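Local structure of cell wall binding protein cwp8 (Peptoclostridium difficile, 5J6Q) at residues A[25-30]-A[38-43]; A[70-75]-A[175-180]; A[183-188]-A[253-258]. The protein is an S-layer-associated cell wall protein that probably anchors itself to the bacterial cell wall through its CWB2 modules. One frame throughout, in Å; residues are numbered along the deposited sequence.

Interaction 1: residues A[25-30]-A[38-43]; sequences VKFEDT and DRVYDI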
loop_
_atom_site.group_PDB
_atom_site.type_symbol
_atom_site.label_atom_id
_atom_site.label_comp_id
_atom_site.label_asym_id
_atom_site.label_seq_id
_atom_site.Cartn_x
_atom_site.Cartn_y
_atom_site.Cartn_z
ATOM N N VAL A 25 15.334 39.391 -11.351
ATOM C CA VAL A 25 15.092 39.744 -12.746
ATOM C C VAL A 25 14.198 40.978 -12.867
ATOM O O VAL A 25 12.999 40.940 -12.507
ATOM C CB VAL A 25 14.502 38.517 -13.477
ATOM C CG1 VAL A 25 14.351 38.829 -14.954
ATOM C CG2 VAL A 25 15.415 37.286 -13.295
ATOM N N LYS A 26 14.772 42.079 -13.365
ATOM C CA LYS A 26 14.020 43.314 -13.528
ATOM C C LYS A 26 14.045 43.773 -15.014
ATOM O O LYS A 26 14.853 43.262 -15.813
ATOM C CB LYS A 26 14.637 44.425 -12.659
ATOM C CG LYS A 26 13.932 44.569 -11.312
ATOM C CD LYS A 26 14.355 43.561 -10.300
ATOM C CE LYS A 26 14.188 44.117 -8.885
ATOM N NZ LYS A 26 15.221 43.560 -7.974
ATOM N N PHE A 27 13.180 44.726 -15.346
ATOM C CA PHE A 27 13.090 45.283 -16.674
ATOM C C PHE A 27 14.191 46.339 -16.764
ATOM O O PHE A 27 14.291 47.150 -15.846
ATOM C CB PHE A 27 11.743 45.973 -16.884
ATOM C CG PHE A 27 10.612 45.006 -17.099
ATOM C CD1 PHE A 27 9.647 44.825 -16.128
ATOM C CD2 PHE A 27 10.534 44.250 -18.263
ATOM C CE1 PHE A 27 8.620 43.907 -16.312
ATOM C CE2 PHE A 27 9.500 43.329 -18.438
ATOM C CZ PHE A 27 8.552 43.165 -17.464
ATOM N N GLU A 28 15.017 46.292 -17.820
ATOM C CA GLU A 28 16.052 47.286 -18.030
ATOM C C GLU A 28 15.512 48.368 -18.979
ATOM O O GLU A 28 15.965 49.503 -18.957
ATOM C CB GLU A 28 17.299 46.570 -18.542
ATOM C CG GLU A 28 17.749 45.551 -17.505
ATOM C CD GLU A 28 18.961 44.751 -17.925
ATOM O OE1 GLU A 28 18.842 43.912 -18.851
ATOM O OE2 GLU A 28 20.027 44.957 -17.316
ATOM N N ASP A 29 14.514 48.019 -19.796
ATOM C CA ASP A 29 13.867 48.966 -20.717
ATOM C C ASP A 29 12.377 48.583 -20.845
ATOM O O ASP A 29 12.066 47.404 -20.950
ATOM C CB ASP A 29 14.574 48.927 -22.093
ATOM C CG ASP A 29 14.275 50.107 -23.004
ATOM O OD1 ASP A 29 15.194 50.556 -23.704
ATOM O OD2 ASP A 29 13.115 50.571 -23.025
ATOM N N THR A 30 11.464 49.554 -20.811
ATOM C CA THR A 30 10.056 49.229 -20.890
ATOM C C THR A 30 9.373 50.145 -21.886
ATOM O O THR A 30 9.697 51.337 -21.979
ATOM C CB THR A 30 9.392 49.291 -19.489
ATOM O OG1 THR A 30 9.197 50.656 -19.077
ATOM C CG2 THR A 30 10.205 48.555 -18.441
ATOM N N ASP A 38 11.061 47.441 -12.648
ATOM C CA ASP A 38 9.962 46.677 -12.058
ATOM C C ASP A 38 10.408 45.207 -12.069
ATOM O O ASP A 38 11.180 44.831 -13.004
ATOM C CB ASP A 38 8.719 46.801 -12.940
ATOM C CG ASP A 38 7.815 47.926 -12.549
ATOM O OD1 ASP A 38 8.196 48.710 -11.645
ATOM O OD2 ASP A 38 6.724 48.038 -13.146
ATOM N N ARG A 39 9.999 44.371 -11.080
ATOM C CA ARG A 39 10.364 42.973 -11.256
ATOM C C ARG A 39 9.609 42.370 -12.472
ATOM O O ARG A 39 8.495 42.801 -12.809
ATOM C CB ARG A 39 9.997 42.050 -10.086
ATOM C CG ARG A 39 10.455 42.552 -8.721
ATOM C CD ARG A 39 9.487 41.984 -7.670
ATOM N NE ARG A 39 10.121 42.047 -6.364
ATOM C CZ ARG A 39 9.599 41.642 -5.209
ATOM N NH1 ARG A 39 10.290 41.777 -4.082
ATOM N NH2 ARG A 39 8.376 41.087 -5.172
ATOM N N VAL A 40 10.215 41.360 -13.074
ATOM C CA VAL A 40 9.559 40.709 -14.199
ATOM C C VAL A 40 8.724 39.531 -13.685
ATOM O O VAL A 40 7.840 39.098 -14.413
ATOM C CB VAL A 40 10.484 40.263 -15.344
ATOM C CG1 VAL A 40 11.375 41.301 -16.056
ATOM C CG2 VAL A 40 10.741 38.794 -15.582
ATOM N N TYR A 41 8.995 39.009 -12.480
ATOM C CA TYR A 41 8.128 37.954 -11.973
ATOM C C TYR A 41 7.248 38.547 -10.928
ATOM O O TYR A 41 7.703 39.360 -10.100
ATOM C CB TYR A 41 8.906 36.761 -11.419
ATOM C CG TYR A 41 9.649 36.082 -12.545
ATOM C CD1 TYR A 41 11.025 36.181 -12.648
ATOM C CD2 TYR A 41 8.961 35.369 -13.525
ATOM C CE1 TYR A 41 11.718 35.582 -13.706
ATOM C CE2 TYR A 41 9.634 34.768 -14.588
ATOM C CZ TYR A 41 11.010 34.882 -14.673
ATOM O OH TYR A 41 11.663 34.291 -15.729
ATOM N N ASP A 42 5.953 38.184 -10.998
ATOM C CA ASP A 42 4.980 38.629 -10.051
ATOM C C ASP A 42 4.929 37.434 -9.044
ATOM O O ASP A 42 4.489 36.311 -9.363
ATOM C CB ASP A 42 3.628 38.912 -10.779
ATOM C CG ASP A 42 2.542 39.201 -9.776
ATOM O OD1 ASP A 42 2.860 39.276 -8.601
ATOM O OD2 ASP A 42 1.340 39.344 -10.184
ATOM N N ILE A 43 5.419 37.661 -7.837
ATOM C CA ILE A 43 5.481 36.563 -6.920
ATOM C C ILE A 43 4.723 36.823 -5.599
ATOM O O ILE A 43 4.903 37.850 -4.981
ATOM C CB ILE A 43 6.888 36.293 -6.590
ATOM C CG1 ILE A 43 7.715 36.125 -7.923
ATOM C CG2 ILE A 43 6.972 35.117 -5.678
ATOM C CD1 ILE A 43 9.082 35.436 -7.670
#

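Interaction 2: residues A[70-75]-A[175-180]; sequences KVTIQD and KELHTV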
loop_
_atom_site.group_PDB
_atom_site.type_symbol
_atom_site.label_atom_id
_atom_site.label_comp_id
_atom_site.label_asym_id
_atom_site.label_seq_id
_atom_site.Cartn_x
_atom_site.Cartn_y
_atom_site.Cartn_z
ATOM N N LYS A 70 0.692 28.762 -0.221
ATOM C CA LYS A 70 1.075 28.577 -1.629
ATOM C C LYS A 70 1.927 29.742 -2.113
ATOM O O LYS A 70 1.673 30.847 -1.709
ATOM C CB LYS A 70 -0.167 28.558 -2.582
ATOM C CG LYS A 70 -1.263 27.500 -2.290
ATOM C CD LYS A 70 -2.647 27.964 -2.895
ATOM C CE LYS A 70 -3.817 27.034 -2.573
ATOM N NZ LYS A 70 -5.146 27.647 -2.948
ATOM N N VAL A 71 2.913 29.472 -2.981
ATOM C CA VAL A 71 3.700 30.494 -3.636
ATOM C C VAL A 71 3.312 30.583 -5.065
ATOM O O VAL A 71 3.414 29.602 -5.778
ATOM C CB VAL A 71 5.187 30.213 -3.575
ATOM C CG1 VAL A 71 5.942 31.393 -4.207
ATOM C CG2 VAL A 71 5.635 29.982 -2.153
ATOM N N THR A 72 2.867 31.732 -5.520
ATOM C CA THR A 72 2.544 31.802 -6.904
ATOM C C THR A 72 3.618 32.698 -7.551
ATOM O O THR A 72 4.048 33.737 -6.988
ATOM C CB THR A 72 1.086 32.360 -7.162
ATOM O OG1 THR A 72 1.036 33.704 -6.715
ATOM C CG2 THR A 72 -0.010 31.483 -6.494
ATOM N N ILE A 73 4.090 32.232 -8.724
ATOM C CA ILE A 73 5.081 32.901 -9.531
ATOM C C ILE A 73 4.437 33.067 -10.867
ATOM O O ILE A 73 3.913 32.097 -11.434
ATOM C CB ILE A 73 6.430 32.080 -9.735
ATOM C CG1 ILE A 73 7.055 31.735 -8.444
ATOM C CG2 ILE A 73 7.387 32.888 -10.657
ATOM C CD1 ILE A 73 6.640 30.338 -7.983
ATOM N N GLN A 74 4.452 34.266 -11.405
ATOM C CA GLN A 74 3.938 34.429 -12.753
ATOM C C GLN A 74 4.763 35.440 -13.577
ATOM O O GLN A 74 4.923 36.603 -13.195
ATOM C CB GLN A 74 2.493 34.857 -12.755
ATOM C CG GLN A 74 1.992 35.104 -14.179
ATOM C CD GLN A 74 0.516 35.447 -14.189
ATOM O OE1 GLN A 74 -0.043 35.931 -13.200
ATOM N NE2 GLN A 74 -0.135 35.276 -15.356
ATOM N N ASP A 75 5.287 34.980 -14.697
ATOM C CA ASP A 75 6.068 35.862 -15.536
ATOM C C ASP A 75 5.159 36.889 -16.181
ATOM O O ASP A 75 4.133 36.522 -16.759
ATOM C CB ASP A 75 6.765 34.996 -16.563
ATOM C CG ASP A 75 7.595 35.716 -17.587
ATOM O OD1 ASP A 75 7.498 36.946 -17.681
ATOM O OD2 ASP A 75 8.325 35.052 -18.284
ATOM N N LYS A 175 2.541 35.261 -18.743
ATOM C CA LYS A 175 2.563 33.849 -19.040
ATOM C C LYS A 175 1.719 33.182 -17.995
ATOM O O LYS A 175 0.832 33.841 -17.426
ATOM C CB LYS A 175 4.000 33.311 -19.054
ATOM C CG LYS A 175 4.796 33.852 -20.245
ATOM C CD LYS A 175 6.259 33.411 -20.218
ATOM C CE LYS A 175 7.116 34.306 -21.097
ATOM N NZ LYS A 175 8.556 33.898 -21.105
ATOM N N GLU A 176 1.984 31.923 -17.674
ATOM C CA GLU A 176 1.055 31.282 -16.763
ATOM C C GLU A 176 1.482 31.118 -15.312
ATOM O O GLU A 176 2.596 30.708 -15.013
ATOM C CB GLU A 176 0.671 29.912 -17.350
ATOM C CG GLU A 176 -0.246 30.054 -18.557
ATOM C CD GLU A 176 -1.635 29.489 -18.308
ATOM O OE1 GLU A 176 -2.058 29.408 -17.132
ATOM O OE2 GLU A 176 -2.300 29.131 -19.296
ATOM N N LEU A 177 0.531 31.409 -14.429
ATOM C CA LEU A 177 0.593 31.308 -12.954
ATOM C C LEU A 177 0.984 29.898 -12.499
ATOM O O LEU A 177 0.156 29.005 -12.671
ATOM C CB LEU A 177 -0.844 31.618 -12.464
ATOM C CG LEU A 177 -1.160 31.816 -10.967
ATOM C CD1 LEU A 177 -0.983 30.510 -10.226
ATOM C CD2 LEU A 177 -0.376 32.919 -10.328
ATOM N N HIS A 178 2.215 29.683 -11.947
ATOM C CA HIS A 178 2.641 28.371 -11.414
ATOM C C HIS A 178 2.507 28.416 -9.854
ATOM O O HIS A 178 2.788 29.449 -9.258
ATOM C CB HIS A 178 4.108 28.004 -11.764
ATOM C CG HIS A 178 4.401 28.009 -13.226
ATOM N ND1 HIS A 178 4.940 29.104 -13.873
ATOM C CD2 HIS A 178 4.243 27.042 -14.166
ATOM C CE1 HIS A 178 5.093 28.791 -15.152
ATOM N NE2 HIS A 178 4.682 27.557 -15.359
ATOM N N THR A 179 2.126 27.309 -9.207
ATOM C CA THR A 179 1.910 27.309 -7.787
ATOM C C THR A 179 2.656 26.251 -7.137
ATOM O O THR A 179 2.631 25.082 -7.577
ATOM C CB THR A 179 0.420 27.100 -7.466
ATOM O OG1 THR A 179 -0.269 28.215 -7.994
ATOM C CG2 THR A 179 0.163 26.987 -5.939
ATOM N N VAL A 180 3.316 26.629 -6.068
ATOM C CA VAL A 180 4.053 25.657 -5.356
ATOM C C VAL A 180 3.444 25.670 -3.988
ATOM O O VAL A 180 3.353 26.727 -3.320
ATOM C CB VAL A 180 5.564 26.040 -5.313
ATOM C CG1 VAL A 180 6.349 24.997 -4.528
ATOM C CG2 VAL A 180 6.118 26.223 -6.738
HETATM O O HOH W 1 4.530 32.241 -15.608
#

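Interaction 3: residues A[183-188]-A[253-258]; sequences KNADLQ and EKPETI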
loop_
_atom_site.group_PDB
_atom_site.type_symbol
_atom_site.label_atom_id
_atom_site.label_comp_id
_atom_site.label_asym_id
_atom_site.label_seq_id
_atom_site.Cartn_x
_atom_site.Cartn_y
_atom_site.Cartn_z
ATOM N N LYS A 183 4.251 22.548 2.495
ATOM C CA LYS A 183 3.551 21.952 3.629
ATOM C C LYS A 183 4.444 21.527 4.730
ATOM O O LYS A 183 5.479 20.902 4.470
ATOM C CB LYS A 183 2.791 20.640 3.222
ATOM C CG LYS A 183 1.958 20.683 1.977
ATOM C CD LYS A 183 1.114 19.358 1.895
ATOM C CE LYS A 183 0.189 19.289 0.696
ATOM N NZ LYS A 183 -0.359 17.895 0.468
ATOM N N ASN A 184 4.081 21.834 5.972
ATOM C CA ASN A 184 4.905 21.284 7.025
ATOM C C ASN A 184 4.305 19.851 7.296
ATOM O O ASN A 184 3.371 19.665 8.071
ATOM C CB ASN A 184 4.880 22.160 8.213
ATOM C CG ASN A 184 5.567 21.587 9.411
ATOM O OD1 ASN A 184 5.980 20.427 9.416
ATOM N ND2 ASN A 184 5.717 22.346 10.505
ATOM N N ALA A 185 4.872 18.861 6.618
ATOM C CA ALA A 185 4.411 17.468 6.687
ATOM C C ALA A 185 5.421 16.597 6.003
ATOM O O ALA A 185 6.318 17.118 5.320
ATOM C CB ALA A 185 3.063 17.317 5.984
ATOM N N ASP A 186 5.279 15.274 6.168
ATOM C CA ASP A 186 6.172 14.288 5.563
ATOM C C ASP A 186 5.495 13.804 4.322
ATOM O O ASP A 186 4.377 13.288 4.412
ATOM C CB ASP A 186 6.420 13.140 6.556
ATOM C CG ASP A 186 7.172 13.629 7.775
ATOM O OD1 ASP A 186 6.589 13.601 8.882
ATOM O OD2 ASP A 186 8.350 14.061 7.619
ATOM N N LEU A 187 6.141 13.934 3.158
ATOM C CA LEU A 187 5.519 13.573 1.905
ATOM C C LEU A 187 6.274 12.463 1.170
ATOM O O LEU A 187 7.511 12.376 1.282
ATOM C CB LEU A 187 5.472 14.808 1.008
ATOM C CG LEU A 187 5.159 16.133 1.721
ATOM C CD1 LEU A 187 5.438 17.309 0.756
ATOM C CD2 LEU A 187 3.711 16.087 2.167
ATOM N N GLN A 188 5.523 11.624 0.414
ATOM C CA GLN A 188 6.131 10.544 -0.322
ATOM C C GLN A 188 5.470 10.467 -1.678
ATOM O O GLN A 188 4.257 10.696 -1.795
ATOM C CB GLN A 188 5.902 9.192 0.400
ATOM C CG GLN A 188 6.494 9.072 1.778
ATOM C CD GLN A 188 6.485 7.617 2.206
ATOM O OE1 GLN A 188 6.970 6.743 1.493
ATOM N NE2 GLN A 188 5.909 7.330 3.357
ATOM N N GLU A 253 0.621 15.451 16.310
ATOM C CA GLU A 253 1.551 14.764 15.427
ATOM C C GLU A 253 1.577 15.406 14.056
ATOM O O GLU A 253 0.577 15.961 13.596
ATOM C CB GLU A 253 1.172 13.278 15.311
ATOM C CG GLU A 253 2.122 12.491 14.425
ATOM C CD GLU A 253 3.550 12.502 14.941
ATOM O OE1 GLU A 253 4.415 13.113 14.282
ATOM O OE2 GLU A 253 3.801 11.900 16.003
ATOM N N LYS A 254 2.729 15.322 13.409
ATOM C CA LYS A 254 2.947 15.883 12.085
ATOM C C LYS A 254 2.272 14.959 11.072
ATOM O O LYS A 254 2.597 13.777 11.036
ATOM C CB LYS A 254 4.463 15.980 11.840
ATOM C CG LYS A 254 4.842 16.576 10.497
ATOM C CD LYS A 254 6.358 16.643 10.362
ATOM C CE LYS A 254 6.758 17.159 9.009
ATOM N NZ LYS A 254 8.079 16.632 8.587
ATOM N N PRO A 255 1.330 15.426 10.246
ATOM C CA PRO A 255 0.713 14.497 9.306
ATOM C C PRO A 255 1.709 13.958 8.303
ATOM O O PRO A 255 2.895 14.342 8.292
ATOM C CB PRO A 255 -0.409 15.315 8.639
ATOM C CG PRO A 255 0.059 16.724 8.729
ATOM C CD PRO A 255 0.819 16.794 10.076
ATOM N N GLU A 256 1.212 13.069 7.445
ATOM C CA GLU A 256 2.042 12.483 6.420
ATOM C C GLU A 256 1.183 12.320 5.234
ATOM O O GLU A 256 0.060 11.869 5.351
ATOM C CB GLU A 256 2.656 11.119 6.897
ATOM C CG GLU A 256 3.082 10.222 5.758
ATOM C CD GLU A 256 3.656 8.872 6.236
ATOM O OE1 GLU A 256 3.158 8.323 7.247
ATOM O OE2 GLU A 256 4.614 8.375 5.588
ATOM N N THR A 257 1.676 12.665 4.075
ATOM C CA THR A 257 0.894 12.516 2.873
ATOM C C THR A 257 1.638 11.639 1.884
ATOM O O THR A 257 2.790 11.939 1.576
ATOM C CB THR A 257 0.581 13.943 2.291
ATOM O OG1 THR A 257 -0.351 14.599 3.164
ATOM C CG2 THR A 257 -0.015 13.859 0.943
ATOM N N ILE A 258 0.999 10.550 1.363
ATOM C CA ILE A 258 1.637 9.656 0.393
ATOM C C ILE A 258 0.883 9.643 -0.928
ATOM O O ILE A 258 -0.253 9.197 -0.971
ATOM C CB ILE A 258 1.682 8.199 0.961
ATOM C CG1 ILE A 258 2.509 8.172 2.239
ATOM C CG2 ILE A 258 2.270 7.240 -0.115
ATOM C CD1 ILE A 258 2.190 6.931 3.115
#

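Interaction 1: residues A[25-30]-A[38-43]
Val40 presses its CG1 methyl onto one face of the Phe27 ring, practically over the centre: the carbon stands 3.5 Å from the ring centroid and only 7° off the normal, a CH-pi contact. At the edge of the same ring, in its plane, lies CB of Asp38. The other methyl of Val40, CG2, sits above one face of the Tyr41 ring and also meets Val25, with 3.7 Å between Val25 CG1 and Val40 CG2. A short, branched side chain suits this place between two rings. Phe27 carries its CG beside its own backbone N (chi1 -76°), which turns the ring toward Val40. Val25 adds to the Tyr41 side of the cluster, its CB 4.1 Å from Tyr41 CE1.

Two backbone hydrogen bonds set these side chains in place, one on each side of the single bridge between Lys26 and Arg39. Val40 N gives its hydrogen to Val25 O at 2.9 Å, and Phe27 N gives its own to Asp38 O at 3.1 Å, meeting that oxygen almost end-on to the carbonyl. Lys26 and Arg39 lie alongside each other and point the same way. The carboxylate of Asp38 is bonded to the backbone N of Asn35, within the loop that joins the two segments.

Val85 of strand 84-86 packs against both Phe27 and Val40. The contact thus ties the chain leaving helix 13-24 to the residues that lead into strand 41-45, with Phe27 and Val40 buried on one side and Val25 and Tyr41 at its margin. Lys26 and Arg39 touch only through methylenes, Lys26 CE being 4.1 Å from Arg39 CG, and their like charges stay apart (5.6 Å from Lys26 NZ to Arg39 NE), the guanidinium being taken up by Leu50 O.

Interaction 2: residues A[70-75]-A[175-180]
Lys175 O accepts the side-chain amide of Gln74, with Gln74 NE2 only 2.7 Å away and the carbonyl oxygen lying close to the amide plane. An extended glutamine suits this place: CG lies opposite the backbone N (chi1 177°), and the straight chain carries NE2 along to a carbonyl where the extra residue Glu176 breaks the regular register. At the same end, Lys175 N bonds to Asp75 O at 2.8 Å. A water accepts from Asp75 N at 3.0 Å and lies very close to Glu176 O, so that second link is less sure.

Beyond this irregular end the strands run as an antiparallel ladder. Val71 with Val180 and Ile73 with His178 are hydrogen-bonded pairs, each with two N-H...O=C bonds, and Thr72 with Thr179 is the non-hydrogen-bonded pair between them. The two threonines lie side by side, CG2 of Thr72 being 3.6 Å from OG1 of Thr179. Leu177 reaches across to the same face and sets CD2 3.5 Å from Thr72 CB. On the other face Val71 and Val180, compact and beta-branched, both pack on Leu15 of helix 13-24.

Lys175 NZ also makes a weak salt bridge with Asp75 OD2, whose position is less certain; Asp75 OD1 takes the N-H of Gly77. Regular pairing therefore passes into a mixture of one backbone bond, a glutamine side-chain bond and a water.

Interaction 3: residues A[183-188]-A[253-258]
Lys254 stretches out fully, its CG opposite the backbone N (chi1 -179°), and so spans the start of the neighbouring strand, while Asp186 turns its carboxylate to the side of its own backbone N (chi1 -65°) and receives it. The salt bridge measures 2.8 Å from Lys254 NZ to Asp186 OD2, the ammonium approaching from above the carboxylate plane. On its way the lysine chain passes close to the backbone of Ala185, whose small side chain faces the Pro255 ring.

Two residues on, Gln188 lies alongside Ile258 and its NE2 bonds to Glu256 OE2 at 2.8 Å, the oxygen lying in the amide plane. Glu256 keeps its other oxygen for Lys211, so both oxygens of the carboxylate have a partner. On the opposite face Leu187 CD2 lies 3.8 Å from Thr257 CB.

Between these layers run parallel strand bonds: Thr257 N to Asp186 O and Gln188 N to Thr257 O, after a weak one from Asp186 N to Pro255 O. On the face of Asp186, Gln188, Glu256 and Ile258, the outermost strand 186-191 is thus joined to strand 256-262 and the residues leading into it by a salt bridge and an amide-to-carboxylate hydrogen bond.

In the fold
Interactions 1 and 2 share one mixed sheet, in which strand 68-75 lies between strands 41-45 and 178-183. Their centres are 15 Å apart and they touch, Tyr41 packing on Asp75 and Asp42 O probably hydrogen-bonded to Gln74 N, at 2.9 Å. Helix 13-24 packs on this sheet, and interaction 1 follows directly after it. Interaction 3 belongs to a second mixed sheet, its centre 23 Å from that of interaction 2 and 35 Å from that of interaction 1. The three come in series along the chain. Strand 178-183 leads almost at once into strand 186-191, so the last strand to enter the first sheet passes straight to the edge of the next, linking successive parts of an elongated protein.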